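Glycerol Dehydrogenase (Unidentified, PDB 5XN8) probably catalyses the reversible NAD-dependent oxidation of glycerol to dihydroxyacetone at a metal centre, which holds zinc in this crystal structure. Local coordinates at residues 89-94 and 112-117; 254-259 and 327-332. All blocks are in the same frame, centred on the assembly; numbering follows the deposited sequence.

From the N terminus, the chain first passes through the parallel beta sheet of the nucleotide-binding half. Contact 1 closes a short loop there: 17 residues, mostly helix 94-107, separate 89-94 from 112-117, and the strands on either side of that helix become neighbours in the sheet. The chain then enters the helical half, where contact 2 closes a longer loop of 67 residues by bringing helix 252-260 against the end of helix 318-329. The two loops follow in series, neither nested nor crossed. Their centres lie about 28 Å apart on opposite sides of the chain's centre, contact 1 forming part of the probable NAD site and contact 2 behind a zinc ligand.

Contact 1: residues 89-94 and 112-117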
ATOM      1  N   VAL A  89     -29.439 -30.725  33.487  1.00 32.24           N
ATOM      2  CA  VAL A  89     -28.043 -30.582  33.074  1.00 31.77           C
ATOM      3  C   VAL A  89     -27.651 -31.788  32.225  1.00 31.35           C
ATOM      4  O   VAL A  89     -27.889 -32.923  32.613  1.00 32.85           O
ATOM      5  CB  VAL A  89     -27.076 -30.493  34.283  1.00 32.27           C
ATOM      6  CG1 VAL A  89     -25.626 -30.358  33.822  1.00 31.39           C
ATOM      7  CG2 VAL A  89     -27.467 -29.340  35.204  1.00 32.08           C
ATOM      8  N   GLY A  90     -27.067 -31.531  31.058  1.00 31.40           N
ATOM      9  CA  GLY A  90     -26.427 -32.557  30.240  1.00 30.65           C
ATOM     10  C   GLY A  90     -24.921 -32.338  30.285  1.00 30.73           C
ATOM     11  O   GLY A  90     -24.460 -31.207  30.134  1.00 31.32           O
ATOM     12  N   VAL A  91     -24.166 -33.413  30.516  1.00 30.04           N
ATOM     13  CA  VAL A  91     -22.697 -33.389  30.498  1.00 28.99           C
ATOM     14  C   VAL A  91     -22.231 -34.444  29.492  1.00 28.81           C
ATOM     15  O   VAL A  91     -22.714 -35.571  29.532  1.00 27.57           O
ATOM     16  CB  VAL A  91     -22.104 -33.711  31.895  1.00 29.06           C
ATOM     17  CG1 VAL A  91     -20.640 -33.312  31.973  1.00 29.20           C
ATOM     18  CG2 VAL A  91     -22.886 -33.005  32.991  1.00 29.82           C
ATOM     19  N   GLY A  92     -21.320 -34.079  28.583  1.00 28.69           N
ATOM     20  CA  GLY A  92     -20.730 -35.054  27.650  1.00 28.56           C
ATOM     21  C   GLY A  92     -20.790 -34.639  26.190  1.00 28.32           C
ATOM     22  O   GLY A  92     -20.664 -33.463  25.876  1.00 28.94           O
ATOM     23  N   GLY A  93     -20.969 -35.618  25.308  1.00 28.21           N
ATOM     24  CA  GLY A  93     -20.949 -35.405  23.856  1.00 27.54           C
ATOM     25  C   GLY A  93     -22.308 -35.007  23.317  1.00 27.50           C
ATOM     26  O   GLY A  93     -23.256 -34.817  24.083  1.00 28.72           O
ATOM     27  N   GLY A  94     -22.396 -34.903  21.989  1.00 26.64           N
ATOM     28  CA  GLY A  94     -23.576 -34.397  21.286  1.00 26.52           C
ATOM     29  C   GLY A  94     -24.904 -35.058  21.616  1.00 27.33           C
ATOM     30  O   GLY A  94     -25.905 -34.379  21.857  1.00 27.68           O
ATOM     31  N   VAL A 112     -29.062 -26.695  30.971  1.00 29.58           N
ATOM     32  CA  VAL A 112     -27.638 -26.398  31.001  1.00 29.29           C
ATOM     33  C   VAL A 112     -26.949 -27.490  30.194  1.00 29.05           C
ATOM     34  O   VAL A 112     -27.208 -28.674  30.417  1.00 31.07           O
ATOM     35  CB  VAL A 112     -27.085 -26.419  32.444  1.00 29.50           C
ATOM     36  CG1 VAL A 112     -25.596 -26.086  32.459  1.00 28.92           C
ATOM     37  CG2 VAL A 112     -27.872 -25.470  33.332  1.00 29.86           C
ATOM     38  N   VAL A 113     -26.082 -27.100  29.264  1.00 27.89           N
ATOM     39  CA  VAL A 113     -25.287 -28.061  28.490  1.00 27.28           C
ATOM     40  C   VAL A 113     -23.813 -27.841  28.804  1.00 26.48           C
ATOM     41  O   VAL A 113     -23.337 -26.709  28.808  1.00 26.46           O
ATOM     42  CB  VAL A 113     -25.562 -28.000  26.966  1.00 27.58           C
ATOM     43  CG1 VAL A 113     -26.936 -28.586  26.653  1.00 28.46           C
ATOM     44  CG2 VAL A 113     -25.449 -26.594  26.401  1.00 27.02           C
ATOM     45  N   ILE A 114     -23.104 -28.933  29.083  1.00 26.28           N
ATOM     46  CA  ILE A 114     -21.697 -28.886  29.467  1.00 25.65           C
ATOM     47  C   ILE A 114     -20.907 -29.821  28.546  1.00 24.91           C
ATOM     48  O   ILE A 114     -20.616 -30.952  28.922  1.00 24.75           O
ATOM     49  CB  ILE A 114     -21.494 -29.272  30.960  1.00 25.74           C
ATOM     50  CG1 ILE A 114     -22.486 -28.517  31.853  1.00 26.03           C
ATOM     51  CG2 ILE A 114     -20.058 -28.994  31.402  1.00 25.42           C
ATOM     52  CD1 ILE A 114     -22.248 -28.687  33.343  1.00 26.24           C
ATOM     53  N   PRO A 115     -20.560 -29.346  27.329  1.00 24.38           N
ATOM     54  CA  PRO A 115     -19.724 -30.146  26.441  1.00 24.53           C
ATOM     55  C   PRO A 115     -18.335 -30.400  27.019  1.00 24.59           C
ATOM     56  O   PRO A 115     -17.642 -29.458  27.402  1.00 24.99           O
ATOM     57  CB  PRO A 115     -19.620 -29.282  25.170  1.00 24.44           C
ATOM     58  CG  PRO A 115     -20.765 -28.341  25.233  1.00 23.71           C
ATOM     59  CD  PRO A 115     -20.987 -28.088  26.683  1.00 23.99           C
ATOM     60  N   THR A 116     -17.956 -31.668  27.099  1.00 25.16           N
ATOM     61  CA  THR A 116     -16.614 -32.080  27.496  1.00 25.43           C
ATOM     62  C   THR A 116     -15.646 -32.168  26.294  1.00 26.59           C
ATOM     63  O   THR A 116     -14.451 -32.413  26.475  1.00 25.41           O
ATOM     64  CB  THR A 116     -16.669 -33.443  28.205  1.00 25.70           C
ATOM     65  OG1 THR A 116     -17.272 -34.411  27.334  1.00 24.86           O
ATOM     66  CG2 THR A 116     -17.490 -33.336  29.480  1.00 25.47           C
ATOM     67  N   ILE A 117     -16.173 -31.972  25.078  1.00 28.36           N
ATOM     68  CA  ILE A 117     -15.390 -31.966  23.836  1.00 29.12           C
ATOM     69  C   ILE A 117     -15.873 -30.804  22.966  1.00 28.73           C
ATOM     70  O   ILE A 117     -17.049 -30.460  23.011  1.00 32.07           O
ATOM     71  CB  ILE A 117     -15.552 -33.326  23.103  1.00 30.36           C
ATOM     72  CG1 ILE A 117     -14.852 -34.452  23.883  1.00 31.18           C
ATOM     73  CG2 ILE A 117     -14.992 -33.261  21.699  1.00 30.76           C
ATOM     74  CD1 ILE A 117     -15.279 -35.858  23.500  1.00 32.43           C
TER
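Ile-114 N donates to Gly-90 O at 2.8 Å, a short but bent bond with 142° at the hydrogen. The same two residues extend the ladder each way: Gly-90 N reaches Val-112 O at 2.9 Å and Gly-92 N reaches Ile-114 O at 3.2 Å, both straighter. Further along, Thr-116 N meets Gly-92 O only weakly. The axes run parallel, 8° apart. On one face, Val-89 and Val-112 lie side by side. Placed anti to the backbone N (chi1 179°), Val-89 CG1 packs 3.8 Å from Ile-114 CD1, whose chain comes across it at a slant. Phe-21 packs on Val-112 and Ile-114, and Phe-32 of strand 31-36 touches Val-89 and Val-112. On the other face Val-113 and Pro-115 pack on Leu-97 of helix 94-107. Next to the weak bond, Thr-116 directs OG1 over the bare Gly-92 CA, 3.5 Å away, while its CG2 meets Val-91 CG1 at 4.0 Å. Gly-93 then occupies the N-cap position of helix 94-107. This is a right-handed beta-alpha-beta crossover of a Rossmann-like domain, its glycine-rich turn consistent with an NAD site to which Gly-94 and Thr-116 probably contribute.

Contact 2: residues 254-259 and 327-332; sequences HAIHNG and KATCAE. With ZN (zinc ion), chain E.
Thr-329 CG2 packs 3.7 Å from Ile-256 CG1 and 3.8 Å from Ala-255 CB, nestling between two successive residues of helix 252-260. With CG2 anti to its backbone N, the methyl extends across the interface, and OG1 sits on the other branch (chi1 -58°), hydrogen-bonded to Val-325 O one turn earlier in its own helix. The hydroxyl is thus satisfied internally, and OG1 lies against the backbone of the facing helix, 3.7 Å from Ile-256 CA and 3.8 Å from Gly-259 CA, without a hydrogen bond. Gly-259 presents only its backbone here, which lets the two backbones come within 4.5 Å, measured from Gly-259 CA to Thr-329 CA; Ala-328 CB adds a looser apolar touch on the same glycine CA. No hydrogen bond crosses between the segments. Ile-336 and Val-348 cover Thr-329 further, and Ile-256 also touches Ile-352 and Ala-281. This is helix packing in the all-helical half of an iron-containing alcohol dehydrogenase, the half that carries the metal site, probably the catalytic one. Helix 252-260 supplies His-254, whose NE2 binds zinc at 2.2 Å; Asp-171, His-271 and a water at 2.1 Å are the other ligands. Glu-178 accepts a hydrogen bond from His-254 ND1, fixing the rotation of the ring. One turn along, His-257 ND1 gives a hydrogen bond of 2.8 Å to Asn-258 OD1, which lies in the plane of the ring, and the histidine meets the ring of His-271 edge-to-face.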
ATOM      1  N   HIS A 254     -22.991 -28.289   4.252  1.00 20.57           N
ATOM      2  CA  HIS A 254     -23.742 -29.193   5.154  1.00 20.68           C
ATOM      3  C   HIS A 254     -24.720 -30.100   4.404  1.00 20.75           C
ATOM      4  O   HIS A 254     -24.968 -31.228   4.827  1.00 21.76           O
ATOM      5  CB  HIS A 254     -24.449 -28.364   6.231  1.00 20.54           C
ATOM      6  CG  HIS A 254     -23.647 -28.205   7.483  1.00 20.20           C
ATOM      7  ND1 HIS A 254     -22.709 -27.206   7.666  1.00 19.95           N
ATOM      8  CD2 HIS A 254     -23.693 -28.890   8.642  1.00 20.46           C
ATOM      9  CE1 HIS A 254     -22.167 -27.336   8.861  1.00 20.00           C
ATOM     10  NE2 HIS A 254     -22.758 -28.335   9.489  1.00 19.82           N
ATOM     11  N   ALA A 255     -25.281 -29.617   3.306  1.00 20.70           N
ATOM     12  CA  ALA A 255     -26.040 -30.474   2.389  1.00 20.84           C
ATOM     13  C   ALA A 255     -25.170 -31.584   1.802  1.00 21.09           C
ATOM     14  O   ALA A 255     -25.622 -32.725   1.698  1.00 21.49           O
ATOM     15  CB  ALA A 255     -26.666 -29.655   1.276  1.00 20.60           C
ATOM     16  N   ILE A 256     -23.934 -31.255   1.414  1.00 21.06           N
ATOM     17  CA  ILE A 256     -23.002 -32.253   0.854  1.00 21.07           C
ATOM     18  C   ILE A 256     -22.593 -33.253   1.939  1.00 21.62           C
ATOM     19  O   ILE A 256     -22.536 -34.453   1.665  1.00 22.08           O
ATOM     20  CB  ILE A 256     -21.749 -31.617   0.173  1.00 20.76           C
ATOM     21  CG1 ILE A 256     -22.161 -30.866  -1.099  1.00 20.54           C
ATOM     22  CG2 ILE A 256     -20.680 -32.670  -0.141  1.00 20.89           C
ATOM     23  CD1 ILE A 256     -21.059 -30.036  -1.711  1.00 20.22           C
ATOM     24  N   HIS A 257     -22.332 -32.773   3.157  1.00 21.44           N
ATOM     25  CA  HIS A 257     -22.121 -33.652   4.315  1.00 21.87           C
ATOM     26  C   HIS A 257     -23.229 -34.678   4.443  1.00 22.49           C
ATOM     27  O   HIS A 257     -22.957 -35.850   4.660  1.00 23.88           O
ATOM     28  CB  HIS A 257     -22.013 -32.843   5.625  1.00 22.10           C
ATOM     29  CG  HIS A 257     -22.303 -33.641   6.860  1.00 22.83           C
ATOM     30  ND1 HIS A 257     -23.585 -33.943   7.275  1.00 23.04           N
ATOM     31  CD2 HIS A 257     -21.475 -34.214   7.763  1.00 22.94           C
ATOM     32  CE1 HIS A 257     -23.531 -34.668   8.376  1.00 23.02           C
ATOM     33  NE2 HIS A 257     -22.264 -34.844   8.696  1.00 23.40           N
ATOM     34  N   ASN A 258     -24.473 -34.231   4.322  1.00 22.87           N
ATOM     35  CA  ASN A 258     -25.633 -35.131   4.393  1.00 23.23           C
ATOM     36  C   ASN A 258     -25.687 -36.081   3.207  1.00 23.75           C
ATOM     37  O   ASN A 258     -26.086 -37.240   3.357  1.00 24.51           O
ATOM     38  CB  ASN A 258     -26.947 -34.339   4.490  1.00 22.66           C
ATOM     39  CG  ASN A 258     -27.084 -33.584   5.795  1.00 21.92           C
ATOM     40  OD1 ASN A 258     -26.340 -33.802   6.749  1.00 20.92           O
ATOM     41  ND2 ASN A 258     -28.052 -32.688   5.844  1.00 22.52           N
ATOM     42  N   GLY A 259     -25.298 -35.588   2.035  1.00 23.70           N
ATOM     43  CA  GLY A 259     -25.111 -36.436   0.847  1.00 24.11           C
ATOM     44  C   GLY A 259     -24.113 -37.565   1.031  1.00 24.25           C
ATOM     45  O   GLY A 259     -24.327 -38.651   0.524  1.00 25.30           O
ATOM     46  N   LYS A 327     -27.082 -36.407  -5.869  1.00 30.37           N
ATOM     47  CA  LYS A 327     -28.553 -36.460  -5.865  1.00 31.64           C
ATOM     48  C   LYS A 327     -29.118 -36.229  -4.476  1.00 32.05           C
ATOM     49  O   LYS A 327     -30.065 -35.454  -4.306  1.00 33.31           O
ATOM     50  CB  LYS A 327     -29.091 -37.796  -6.373  1.00 32.29           C
ATOM     51  CG  LYS A 327     -28.856 -38.059  -7.853  1.00 33.44           C
ATOM     52  CD  LYS A 327     -29.328 -39.461  -8.269  1.00 34.07           C
ATOM     53  CE  LYS A 327     -30.821 -39.726  -8.063  1.00 35.02           C
ATOM     54  NZ  LYS A 327     -31.202 -41.158  -8.287  1.00 35.30           N
ATOM     55  N   ALA A 328     -28.549 -36.922  -3.495  1.00 31.44           N
ATOM     56  CA  ALA A 328     -29.002 -36.820  -2.112  1.00 31.34           C
ATOM     57  C   ALA A 328     -28.728 -35.439  -1.510  1.00 30.29           C
ATOM     58  O   ALA A 328     -29.466 -35.000  -0.628  1.00 31.31           O
ATOM     59  CB  ALA A 328     -28.369 -37.914  -1.262  1.00 31.32           C
ATOM     60  N   THR A 329     -27.676 -34.770  -1.993  1.00 29.62           N
ATOM     61  CA  THR A 329     -27.373 -33.378  -1.642  1.00 28.50           C
ATOM     62  C   THR A 329     -28.475 -32.413  -2.083  1.00 28.57           C
ATOM     63  O   THR A 329     -28.831 -31.505  -1.335  1.00 29.90           O
ATOM     64  CB  THR A 329     -26.035 -32.914  -2.276  1.00 27.13           C
ATOM     65  OG1 THR A 329     -24.972 -33.763  -1.847  1.00 27.35           O
ATOM     66  CG2 THR A 329     -25.685 -31.481  -1.876  1.00 26.10           C
ATOM     67  N   CYS A 330     -28.995 -32.606  -3.294  1.00 29.17           N
ATOM     68  CA  CYS A 330     -30.004 -31.700  -3.881  1.00 29.62           C
ATOM     69  C   CYS A 330     -31.456 -32.094  -3.590  1.00 30.70           C
ATOM     70  O   CYS A 330     -32.375 -31.541  -4.193  1.00 31.12           O
ATOM     71  CB  CYS A 330     -29.772 -31.594  -5.391  1.00 29.49           C
ATOM     72  SG  CYS A 330     -28.162 -30.885  -5.782  1.00 29.65           S
ATOM     73  N   ALA A 331     -31.661 -33.030  -2.663  1.00 32.32           N
ATOM     74  CA  ALA A 331     -32.995 -33.454  -2.252  1.00 34.89           C
ATOM     75  C   ALA A 331     -33.822 -32.283  -1.726  1.00 36.51           C
ATOM     76  O   ALA A 331     -33.284 -31.335  -1.167  1.00 35.39           O
ATOM     77  CB  ALA A 331     -32.894 -34.544  -1.193  1.00 35.12           C
ATOM     78  N   GLU A 332     -35.135 -32.371  -1.902  1.00 39.91           N
ATOM     79  CA  GLU A 332     -36.044 -31.323  -1.451  1.00 41.12           C
ATOM     80  C   GLU A 332     -35.924 -31.119   0.065  1.00 40.19           C
ATOM     81  O   GLU A 332     -35.957 -32.085   0.832  1.00 40.24           O
ATOM     82  CB  GLU A 332     -37.484 -31.661  -1.831  1.00 44.41           C
ATOM     83  CG  GLU A 332     -38.453 -30.492  -1.685  1.00 46.18           C
ATOM     84  CD  GLU A 332     -39.902 -30.925  -1.564  1.00 49.68           C
ATOM     85  OE1 GLU A 332     -40.189 -31.896  -0.826  1.00 52.94           O
ATOM     86  OE2 GLU A 332     -40.764 -30.277  -2.190  1.00 53.47           O
TER
HETATM   87 ZN    ZN E 401     -22.150 -28.942  11.495  1.00 32.56          ZN
HETATM   88  O   HOH W   1     -24.261 -29.294  11.486  1.00 23.56           O